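Local coordinates for ABC transporter, solute-binding protein (PDB 6LKK), which binds glucose 6-phosphate as an extracellular solute-binding lipoprotein and takes part in sensing it for a two-component signalling system, at residues A[268-272]-A[273-277]. Sequence-based numbering, arbitrary orientation.
Sequences ENLKN and IPLIP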
# COMPACT_ATOMS: atom_id res chain seq x y z
N GLU A 268 8.03 11.54 -6.87
CA GLU A 268 7.24 12.65 -7.38
C GLU A 268 6.25 13.14 -6.33
O GLU A 268 5.67 12.35 -5.58
CB GLU A 268 6.47 12.25 -8.65
CG GLU A 268 7.37 11.92 -9.83
CD GLU A 268 8.00 13.14 -10.48
OE1 GLU A 268 7.71 14.28 -10.05
OE2 GLU A 268 8.78 12.96 -11.44
N ASN A 269 6.08 14.46 -6.28
CA ASN A 269 5.01 15.08 -5.52
C ASN A 269 3.67 14.73 -6.15
O ASN A 269 3.57 14.52 -7.37
CB ASN A 269 5.20 16.60 -5.49
CG ASN A 269 4.19 17.31 -4.62
OD1 ASN A 269 3.04 17.50 -5.02
ND2 ASN A 269 4.61 17.72 -3.44
N LEU A 270 2.62 14.65 -5.32
CA LEU A 270 1.31 14.29 -5.84
C LEU A 270 0.88 15.20 -6.98
O LEU A 270 0.23 14.75 -7.93
CB LEU A 270 0.27 14.33 -4.72
CG LEU A 270 0.22 13.14 -3.76
CD1 LEU A 270 -0.84 13.39 -2.70
CD2 LEU A 270 -0.08 11.83 -4.50
N LYS A 271 1.24 16.48 -6.91
CA LYS A 271 0.82 17.41 -7.95
C LYS A 271 1.42 17.08 -9.31
O LYS A 271 0.90 17.55 -10.33
CB LYS A 271 1.18 18.85 -7.55
CG LYS A 271 2.66 19.20 -7.68
CD LYS A 271 2.93 20.61 -7.18
CE LYS A 271 4.35 21.06 -7.49
NZ LYS A 271 5.36 20.38 -6.63
N ASN A 272 2.49 16.29 -9.34
CA ASN A 272 3.14 15.90 -10.59
C ASN A 272 2.87 14.45 -10.95
O ASN A 272 3.50 13.92 -11.88
CB ASN A 272 4.65 16.14 -10.49
CG ASN A 272 4.99 17.58 -10.18
OD1 ASN A 272 5.69 17.87 -9.20
ND2 ASN A 272 4.50 18.50 -11.01
N ILE A 273 1.95 13.79 -10.25
CA ILE A 273 1.56 12.41 -10.55
C ILE A 273 0.21 12.45 -11.25
O ILE A 273 -0.71 13.12 -10.76
CB ILE A 273 1.49 11.56 -9.27
CG1 ILE A 273 2.88 11.43 -8.64
CG2 ILE A 273 0.90 10.18 -9.57
CD1 ILE A 273 2.89 10.76 -7.27
N PRO A 274 0.05 11.76 -12.39
CA PRO A 274 -1.28 11.71 -13.02
C PRO A 274 -2.20 10.74 -12.30
O PRO A 274 -2.27 9.56 -12.65
CB PRO A 274 -0.97 11.26 -14.45
CG PRO A 274 0.27 10.46 -14.33
CD PRO A 274 1.06 11.03 -13.18
N LEU A 275 -2.90 11.24 -11.30
CA LEU A 275 -3.74 10.39 -10.47
C LEU A 275 -5.02 10.01 -11.20
O LEU A 275 -5.59 10.82 -11.93
CB LEU A 275 -4.08 11.10 -9.16
CG LEU A 275 -2.88 11.47 -8.29
CD1 LEU A 275 -3.31 12.36 -7.14
CD2 LEU A 275 -2.19 10.22 -7.78
N ILE A 276 -5.46 8.78 -10.99
CA ILE A 276 -6.78 8.37 -11.45
C ILE A 276 -7.78 9.16 -10.61
O ILE A 276 -7.80 9.01 -9.38
CB ILE A 276 -7.00 6.86 -11.30
CG1 ILE A 276 -5.94 6.08 -12.08
CG2 ILE A 276 -8.39 6.47 -11.80
CD1 ILE A 276 -5.82 4.65 -11.66
N PRO A 277 -8.62 10.00 -11.21
CA PRO A 277 -9.60 10.73 -10.40
C PRO A 277 -10.65 9.78 -9.85
O PRO A 277 -10.94 8.73 -10.43
CB PRO A 277 -10.21 11.73 -11.40
CG PRO A 277 -10.09 11.04 -12.71
CD PRO A 277 -8.80 10.25 -12.65
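Ile273 folds back on Glu268 and Leu270 around a short 3-10 turn, residues 270-272. The turn opens with an Asx turn at Asn269. It lies in the long loop between strand 253-254 and helix 286-293 of this periplasmic-binding-protein fold.

Ile273 is the buried side chain here. Its CG1 sits beside the backbone N, anti to the carbonyl carbon (chi1 -65°), and this sends the longer branch back toward residue 268. Ile273 CG1 meets Glu268 CB at 3.7 Å, and Ile273 CD1 comes to 3.6 Å from Glu268 O. Of the Glu268 side chain only CB takes part; CG already turns away from Ile273, and the carboxylate ends farther off. Glu268 O also accepts a hydrogen bond from Lys253 NZ.

Leu270 runs at a slant to Ile273. One methyl of Leu270, CD2, serves two neighbours: it lies 4.2 Å from Ile273 CD1 and 4.2 Å from Leu275 CD1. Both are ordinary van der Waals contacts. Leu270 and Leu275 also touch Leu213 of strand 213-221, while Ile273 rests on Pro99 of strand 92-105. The turn is thus laid against two strands of the sheet. The bound glucose 6-phosphate is about 12 Å from the side chain of Leu270, so this contact flanks the sugar site without forming it.

The backbone closes the turn. Ile273 N donates to Leu270 O at 3.0 Å, nearly straight at 163°, but from well above the carbonyl plane. Pro274 then centres an inverse gamma turn. At the start, Asn269 ND2 is tied to Glu261, and Asn269 OD1 takes the Lys271 N-H on an in-plane lone pair at 2.8 Å.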